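Local coordinates for protein putative transcriptional coactivator P15 (Enterobacteria phage t5, PDB 4BG7) that probably binds DNA as a phage homolog of the eukaryotic transcription coactivator PC4 and is implicated in recombination-dependent DNA replication, at residues A[4-9]-A[60-65]; A[10-15]-A[33-38]; A[26-31]-A[41-46]. All blocks are in the same frame, centred on the assembly; numbering follows the deposited sequence.

From the N terminus, the chain first runs as a loop, 4-9, beside strand 54-64. Contact 1 joins the two and closes the longest loop, which holds most of the four-stranded antiparallel sheet. Contact 2 follows at once: 10-15, leading into strand 13-23, pairs with the far end of strand 26-35 and closes the hairpin stretch between 15 and 33. Contact 3 pairs the earlier part of that strand with 41-46 on strand 38-48 and closes the next hairpin, between 31 and 41. Contacts 2 and 3 both lie within the span of contact 1, but cross each other. D14 of contact 2 makes a salt bridge to R44 of contact 3. H12 packs against N6 and S62 of contact 1.

Contact 1: A[4-9]-A[60-65]; sequences QVNQNY and GFSFPY
N6 and S62 hold this contact together with three hydrogen bonds. Two are backbone bonds, N6 N to S62 O at 2.9 Å and S62 N to N6 O at 3.0 Å, and they make a single antiparallel bridge. The third joins the side chains. N6 ND2 gives a nearly straight bond (165°) to S62 OG at 2.9 Å, and the hydroxyl oxygen lies in the amide plane. The S62 hydroxyl sits between its own backbone N and carbonyl carbon (chi1 65°), on the side where the amide arrives. N6 OD1 takes a bond from Q4 NE2, so both ends of this amide are held.

Two waters add to the polar network. One bridges Q7 O and G60 N. The other donates to N8 O and lies over one face of the Y9 ring; its approach to S62 OG is suspiciously short and doubtful.

The apolar contacts are few. V5 CG2 meets F63 CB at 3.7 Å. The edge of the Y9 ring faces G60 CA, 3.9 Å from Y9 CD1. Beyond the two segments, V5 and P64 pack on W21 of the second subunit.

The arrangement is an N-terminal arm laid along an outermost strand of the antiparallel sheet, pinned by one isolated beta bridge.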
# COMPACT_ATOMS: atom_id res chain seq x y z
N GLN A 4 1.56 -6.93 -13.61
CA GLN A 4 0.10 -7.15 -13.50
C GLN A 4 -0.43 -6.93 -12.06
O GLN A 4 0.36 -7.01 -11.16
CB GLN A 4 -0.19 -8.60 -13.89
CG GLN A 4 0.08 -9.57 -12.76
CD GLN A 4 0.34 -10.98 -13.20
OE1 GLN A 4 1.13 -11.23 -14.10
NE2 GLN A 4 -0.31 -11.93 -12.52
N VAL A 5 -1.74 -6.74 -11.88
CA VAL A 5 -2.39 -6.72 -10.54
C VAL A 5 -3.06 -8.08 -10.23
O VAL A 5 -3.67 -8.73 -11.10
CB VAL A 5 -3.41 -5.56 -10.37
CG1 VAL A 5 -4.27 -5.71 -9.09
CG2 VAL A 5 -2.70 -4.20 -10.39
N ASN A 6 -2.87 -8.55 -9.00
CA ASN A 6 -3.48 -9.79 -8.55
C ASN A 6 -4.60 -9.50 -7.60
O ASN A 6 -4.42 -8.65 -6.70
CB ASN A 6 -2.44 -10.68 -7.90
CG ASN A 6 -1.21 -10.82 -8.73
OD1 ASN A 6 -1.26 -11.40 -9.77
ND2 ASN A 6 -0.10 -10.22 -8.28
N GLN A 7 -5.73 -10.22 -7.78
CA GLN A 7 -6.98 -9.95 -7.05
C GLN A 7 -7.15 -10.92 -5.89
O GLN A 7 -8.12 -10.85 -5.12
CB GLN A 7 -8.19 -9.85 -8.01
CG GLN A 7 -8.05 -8.65 -8.96
CD GLN A 7 -9.17 -8.58 -10.03
OE1 GLN A 7 -8.94 -8.80 -11.21
NE2 GLN A 7 -10.38 -8.34 -9.58
N ASN A 8 -6.12 -11.78 -5.74
CA ASN A 8 -5.98 -12.70 -4.64
C ASN A 8 -4.50 -13.20 -4.59
O ASN A 8 -3.64 -12.81 -5.41
CB ASN A 8 -6.97 -13.84 -4.75
CG ASN A 8 -6.70 -14.74 -5.94
OD1 ASN A 8 -5.61 -15.24 -6.08
ND2 ASN A 8 -7.73 -15.00 -6.75
N TYR A 9 -4.23 -13.98 -3.55
CA TYR A 9 -2.91 -14.52 -3.35
C TYR A 9 -2.73 -15.99 -3.70
O TYR A 9 -1.74 -16.61 -3.29
CB TYR A 9 -2.48 -14.28 -1.91
CG TYR A 9 -1.88 -12.89 -1.69
CD1 TYR A 9 -2.69 -11.75 -1.37
CD2 TYR A 9 -0.52 -12.71 -1.74
CE1 TYR A 9 -2.12 -10.50 -1.17
CE2 TYR A 9 0.05 -11.45 -1.51
CZ TYR A 9 -0.76 -10.34 -1.22
OH TYR A 9 -0.04 -9.14 -1.03
N GLY A 60 -6.62 -10.99 -0.61
CA GLY A 60 -5.90 -9.70 -0.65
C GLY A 60 -5.69 -9.28 -2.09
O GLY A 60 -6.31 -9.82 -3.02
N PHE A 61 -4.77 -8.34 -2.29
CA PHE A 61 -4.48 -7.86 -3.65
C PHE A 61 -3.01 -7.43 -3.70
O PHE A 61 -2.43 -7.12 -2.72
CB PHE A 61 -5.41 -6.67 -4.04
CG PHE A 61 -5.00 -5.40 -3.44
CD1 PHE A 61 -5.26 -5.16 -2.10
CD2 PHE A 61 -4.21 -4.51 -4.13
CE1 PHE A 61 -4.81 -4.00 -1.50
CE2 PHE A 61 -3.76 -3.36 -3.54
CZ PHE A 61 -4.05 -3.11 -2.23
N SER A 62 -2.41 -7.41 -4.87
CA SER A 62 -1.06 -7.02 -4.97
C SER A 62 -0.78 -6.44 -6.33
O SER A 62 -1.61 -6.56 -7.28
CB SER A 62 -0.17 -8.22 -4.64
OG SER A 62 -0.27 -9.27 -5.57
N PHE A 63 0.36 -5.77 -6.42
CA PHE A 63 0.77 -5.25 -7.70
C PHE A 63 2.30 -5.27 -7.78
O PHE A 63 2.96 -5.53 -6.79
CB PHE A 63 0.13 -3.88 -7.98
CG PHE A 63 0.64 -2.78 -7.11
CD1 PHE A 63 0.21 -2.67 -5.81
CD2 PHE A 63 1.47 -1.81 -7.61
CE1 PHE A 63 0.61 -1.65 -4.96
CE2 PHE A 63 1.90 -0.77 -6.79
CZ PHE A 63 1.48 -0.70 -5.44
N PRO A 64 2.88 -4.98 -8.94
CA PRO A 64 4.32 -5.25 -8.97
C PRO A 64 5.22 -4.47 -8.00
O PRO A 64 4.99 -3.30 -7.67
CB PRO A 64 4.73 -4.93 -10.43
CG PRO A 64 3.48 -4.90 -11.19
CD PRO A 64 2.34 -4.66 -10.25
N TYR A 65 6.22 -5.18 -7.51
CA TYR A 65 7.21 -4.65 -6.62
C TYR A 65 8.49 -4.47 -7.39
O TYR A 65 9.27 -5.42 -7.47
CB TYR A 65 7.46 -5.65 -5.48
CG TYR A 65 8.39 -5.22 -4.33
CD1 TYR A 65 8.10 -4.13 -3.50
CD2 TYR A 65 9.51 -5.98 -4.01
CE1 TYR A 65 8.93 -3.81 -2.42
CE2 TYR A 65 10.31 -5.69 -2.92
CZ TYR A 65 10.05 -4.59 -2.15
OH TYR A 65 10.87 -4.33 -1.08
O HOH W 1 -8.83 -11.68 -2.54
O HOH W 2 -1.82 -10.91 -4.51

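Contact 2: A[10-15]-A[33-38]; sequences EGHVDD and SEFRGN
S33 meets H12 through a short hydrogen bond, S33 OG to H12 ND1 at 2.7 Å. Either atom could be the donor. The hydroxyl lies at the edge of the imidazole, near its plane. A chi1 of 62° aims S33 OG at the ring nitrogen. S33 and D14 form an antiparallel non-hydrogen-bonded pair, and D14 OD1 makes a salt bridge to R44 on strand 38-48.

E34 carries the backbone pairing. V13 N donates to E34 O at 3.0 Å, and E34 N donates to V13 O at 2.9 Å. Both bonds are close to straight. The side chain of E34 runs out extended, and its carboxylate comes near that of D15, with E34 OE1 4.2 Å from D15 OD2.

F35 covers the histidine. Its CB sits over the centre of one imidazole face, 3.5 Å from the H12 ring centroid, a CH-pi contact. The two rings are almost parallel (3°) but slid apart, so they barely overlap. The edge of the F35 ring faces the backbone of G11, with F35 CD1 3.5 Å from G11 O. From F35 to N38 the chain makes a type I' turn, closed by backbone bonds between these two residues.

The imidazole is thus fixed at its edge by a hydroxyl and on one face by F35, which should limit its rotation. The rings of Y9, edge-to-face, and Y40 also meet it. The two exposed carboxylates of D15 and E34 probably repel each other mildly, and this may raise their pKa values slightly.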
# COMPACT_ATOMS: atom_id res chain seq x y z
N GLU A 10 -3.65 -16.55 -4.49
CA GLU A 10 -3.45 -17.90 -5.05
C GLU A 10 -2.13 -18.04 -5.80
O GLU A 10 -1.82 -17.28 -6.71
CB GLU A 10 -4.64 -18.31 -5.93
CG GLU A 10 -5.92 -18.32 -5.12
CD GLU A 10 -7.09 -19.06 -5.73
OE1 GLU A 10 -6.95 -19.70 -6.81
OE2 GLU A 10 -8.16 -18.97 -5.08
N GLY A 11 -1.34 -19.03 -5.39
CA GLY A 11 -0.04 -19.28 -6.02
C GLY A 11 1.12 -18.41 -5.50
O GLY A 11 2.25 -18.56 -5.95
N HIS A 12 0.85 -17.50 -4.56
CA HIS A 12 1.90 -16.60 -4.05
C HIS A 12 2.51 -17.20 -2.85
O HIS A 12 1.82 -17.78 -2.01
CB HIS A 12 1.29 -15.24 -3.61
CG HIS A 12 0.92 -14.33 -4.74
ND1 HIS A 12 1.53 -13.13 -4.93
CD2 HIS A 12 -0.05 -14.45 -5.75
CE1 HIS A 12 1.02 -12.55 -6.01
NE2 HIS A 12 0.03 -13.33 -6.51
N VAL A 13 3.80 -16.96 -2.70
CA VAL A 13 4.51 -17.28 -1.48
C VAL A 13 5.10 -15.95 -0.90
O VAL A 13 5.79 -15.25 -1.61
CB VAL A 13 5.66 -18.33 -1.75
CG1 VAL A 13 6.62 -18.41 -0.59
CG2 VAL A 13 5.08 -19.73 -2.08
N ASP A 14 4.86 -15.69 0.37
CA ASP A 14 5.38 -14.50 1.04
C ASP A 14 6.90 -14.58 1.20
O ASP A 14 7.48 -15.61 1.62
CB ASP A 14 4.83 -14.36 2.44
CG ASP A 14 3.39 -13.96 2.48
OD1 ASP A 14 2.75 -13.78 1.43
OD2 ASP A 14 2.92 -13.84 3.61
N ASP A 15 7.54 -13.48 0.90
CA ASP A 15 8.95 -13.25 1.23
C ASP A 15 9.13 -12.25 2.37
O ASP A 15 10.09 -12.38 3.13
CB ASP A 15 9.67 -12.77 0.02
CG ASP A 15 9.81 -13.83 -0.99
OD1 ASP A 15 9.73 -15.07 -0.65
OD2 ASP A 15 9.96 -13.43 -2.16
N SER A 33 5.53 -10.73 -1.99
CA SER A 33 5.31 -12.13 -2.37
C SER A 33 5.90 -12.40 -3.75
O SER A 33 6.08 -11.49 -4.55
CB SER A 33 3.82 -12.42 -2.36
OG SER A 33 3.06 -11.65 -3.28
N GLU A 34 6.17 -13.68 -4.00
CA GLU A 34 6.68 -14.11 -5.31
C GLU A 34 5.57 -14.96 -5.94
O GLU A 34 4.98 -15.81 -5.26
CB GLU A 34 7.94 -14.91 -5.16
CG GLU A 34 8.53 -15.19 -6.53
CD GLU A 34 9.80 -16.02 -6.47
OE1 GLU A 34 10.40 -16.15 -5.38
OE2 GLU A 34 10.13 -16.57 -7.52
N PHE A 35 5.33 -14.73 -7.24
CA PHE A 35 4.33 -15.46 -8.04
C PHE A 35 4.84 -15.43 -9.52
O PHE A 35 5.09 -14.34 -10.05
CB PHE A 35 3.01 -14.69 -7.97
CG PHE A 35 1.93 -15.22 -8.89
CD1 PHE A 35 1.36 -16.47 -8.67
CD2 PHE A 35 1.50 -14.48 -9.96
CE1 PHE A 35 0.37 -16.96 -9.52
CE2 PHE A 35 0.53 -14.98 -10.83
CZ PHE A 35 -0.03 -16.23 -10.59
N ARG A 36 5.08 -16.59 -10.14
CA ARG A 36 5.33 -16.66 -11.64
C ARG A 36 6.57 -15.89 -11.96
O ARG A 36 6.60 -15.07 -12.88
CB ARG A 36 4.10 -16.11 -12.44
CG ARG A 36 4.10 -16.25 -13.98
CD ARG A 36 3.21 -15.21 -14.73
NE ARG A 36 1.80 -15.35 -14.37
CZ ARG A 36 0.83 -14.46 -14.57
NH1 ARG A 36 1.04 -13.28 -15.18
NH2 ARG A 36 -0.40 -14.75 -14.15
N GLY A 37 7.59 -16.10 -11.15
CA GLY A 37 8.88 -15.51 -11.39
C GLY A 37 9.06 -14.04 -11.02
O GLY A 37 10.12 -13.52 -11.27
N ASN A 38 8.04 -13.39 -10.43
CA ASN A 38 8.05 -11.95 -10.22
C ASN A 38 7.63 -11.60 -8.80
O ASN A 38 6.96 -12.37 -8.15
CB ASN A 38 7.12 -11.32 -11.25
CG ASN A 38 7.63 -11.55 -12.68
OD1 ASN A 38 8.73 -11.14 -13.04
ND2 ASN A 38 6.87 -12.29 -13.44

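Contact 3: A[26-31]-A[41-46]; sequences EQVRLT and MGIRYW
R29 runs across W46, and most of its side chain meets the indole. R29 CB lies 3.8 Å from R44 O. The indole contact starts at R29 CG, 3.8 Å from W46 CD1. An extended chain (chi2 -159°, chi3 -166°) carries NE over the indole face. R29 CD makes a CH-pi contact 3.7 Å from the centroid of the W46 five-membered ring. R29 NE comes within 3.4 Å of W46 CD2. The guanidinium lies flat on the indole (planes 5° apart), a cation-pi stack with R29 CZ 3.5 Å from the centroid of the W46 six-membered ring. R29 NH1 lies 3.5 Å from W46 CH2, and R29 NH2 3.3 Å from W46 CE3. R29 NE donates to Q27 OE1 from above the amide carbonyl plane and probably helps hold the group; the NH2 approach to OE1 is doubtfully short. A water at the indole edge joins W46 NE1 to T31 OG1.

On the other sheet face V28 CG1 packs tightly on I43 CG2, at 3.3 Å. Six backbone bonds join these inner strands, flanked in the sheet by strands 13-23 and 54-64. M41 touches helix 67-83, while V28, I43 and Y45 pack on F61 of the second subunit.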
# COMPACT_ATOMS: atom_id res chain seq x y z
N GLU A 26 -10.04 -9.73 11.36
CA GLU A 26 -9.38 -9.65 10.07
C GLU A 26 -8.14 -8.72 10.24
O GLU A 26 -8.24 -7.59 10.69
CB GLU A 26 -10.35 -9.11 9.03
CG GLU A 26 -9.68 -8.71 7.74
CD GLU A 26 -10.62 -8.79 6.58
OE1 GLU A 26 -10.95 -9.93 6.19
OE2 GLU A 26 -11.01 -7.73 6.05
N GLN A 27 -6.96 -9.23 9.93
CA GLN A 27 -5.71 -8.49 10.10
C GLN A 27 -5.02 -8.13 8.76
O GLN A 27 -4.94 -8.98 7.86
CB GLN A 27 -4.78 -9.33 10.89
CG GLN A 27 -3.33 -8.93 10.83
CD GLN A 27 -2.46 -9.68 11.83
OE1 GLN A 27 -1.86 -10.69 11.54
NE2 GLN A 27 -2.38 -9.14 13.05
N VAL A 28 -4.47 -6.92 8.64
CA VAL A 28 -3.97 -6.41 7.36
C VAL A 28 -2.44 -6.45 7.36
O VAL A 28 -1.83 -5.76 8.14
CB VAL A 28 -4.45 -4.94 7.14
CG1 VAL A 28 -4.11 -4.46 5.76
CG2 VAL A 28 -5.95 -4.81 7.37
N ARG A 29 -1.82 -7.27 6.50
CA ARG A 29 -0.34 -7.32 6.42
C ARG A 29 0.23 -6.86 5.10
O ARG A 29 -0.16 -7.35 4.04
CB ARG A 29 0.26 -8.71 6.71
CG ARG A 29 -0.11 -9.21 8.08
CD ARG A 29 0.85 -10.27 8.53
NE ARG A 29 0.21 -10.90 9.67
CZ ARG A 29 0.77 -11.81 10.45
NH1 ARG A 29 2.02 -12.22 10.23
NH2 ARG A 29 0.04 -12.32 11.47
N LEU A 30 1.12 -5.88 5.17
CA LEU A 30 1.89 -5.43 4.02
C LEU A 30 2.84 -6.52 3.64
O LEU A 30 3.72 -6.95 4.44
CB LEU A 30 2.73 -4.17 4.31
CG LEU A 30 3.39 -3.50 3.10
CD1 LEU A 30 2.29 -3.06 2.17
CD2 LEU A 30 4.20 -2.29 3.65
N THR A 31 2.72 -6.94 2.38
CA THR A 31 3.32 -8.20 1.96
C THR A 31 4.13 -8.05 0.67
O THR A 31 3.70 -7.37 -0.25
CB THR A 31 2.23 -9.26 1.75
OG1 THR A 31 1.55 -9.42 2.98
CG2 THR A 31 2.86 -10.58 1.25
N MET A 41 3.98 -6.42 -4.33
CA MET A 41 3.65 -5.86 -3.02
C MET A 41 2.17 -5.64 -2.91
O MET A 41 1.50 -5.23 -3.84
CB MET A 41 4.40 -4.54 -2.69
CG MET A 41 4.30 -3.45 -3.71
SD MET A 41 4.90 -1.84 -3.11
CE MET A 41 4.99 -1.02 -4.68
N GLY A 42 1.65 -5.87 -1.71
CA GLY A 42 0.22 -5.69 -1.48
C GLY A 42 -0.22 -5.96 -0.06
O GLY A 42 0.59 -5.93 0.87
N ILE A 43 -1.50 -6.26 0.10
CA ILE A 43 -2.02 -6.57 1.43
C ILE A 43 -2.58 -7.98 1.43
O ILE A 43 -3.43 -8.27 0.62
CB ILE A 43 -3.14 -5.59 1.76
CG1 ILE A 43 -2.58 -4.20 2.01
CG2 ILE A 43 -3.98 -6.09 2.93
CD1 ILE A 43 -1.41 -3.96 2.94
N ARG A 44 -2.04 -8.87 2.26
CA ARG A 44 -2.62 -10.22 2.42
C ARG A 44 -3.38 -10.23 3.72
O ARG A 44 -2.87 -9.73 4.74
CB ARG A 44 -1.51 -11.28 2.50
CG ARG A 44 -2.09 -12.68 2.59
CD ARG A 44 -1.07 -13.70 3.00
NE ARG A 44 -0.13 -14.12 1.93
CZ ARG A 44 -0.32 -15.11 1.07
NH1 ARG A 44 -1.46 -15.76 1.02
NH2 ARG A 44 0.67 -15.40 0.21
N TYR A 45 -4.58 -10.79 3.71
CA TYR A 45 -5.38 -10.87 4.98
C TYR A 45 -5.08 -12.13 5.81
O TYR A 45 -5.12 -13.24 5.28
CB TYR A 45 -6.86 -10.80 4.70
CG TYR A 45 -7.25 -9.42 4.20
CD1 TYR A 45 -7.34 -8.35 5.09
CD2 TYR A 45 -7.43 -9.16 2.84
CE1 TYR A 45 -7.68 -7.07 4.64
CE2 TYR A 45 -7.75 -7.87 2.39
CZ TYR A 45 -7.85 -6.84 3.30
OH TYR A 45 -8.17 -5.56 2.89
N TRP A 46 -4.76 -11.93 7.09
CA TRP A 46 -4.75 -13.01 8.08
C TRP A 46 -6.01 -13.00 8.91
O TRP A 46 -6.53 -11.93 9.24
CB TRP A 46 -3.54 -12.90 8.90
CG TRP A 46 -2.27 -13.05 8.10
CD1 TRP A 46 -1.95 -12.35 6.95
CD2 TRP A 46 -1.11 -13.82 8.40
NE1 TRP A 46 -0.73 -12.67 6.52
CE2 TRP A 46 -0.17 -13.58 7.31
CE3 TRP A 46 -0.77 -14.74 9.38
CZ2 TRP A 46 1.08 -14.19 7.25
CZ3 TRP A 46 0.47 -15.35 9.32
CH2 TRP A 46 1.39 -15.07 8.29
O HOH W 3 1.53 -11.76 4.69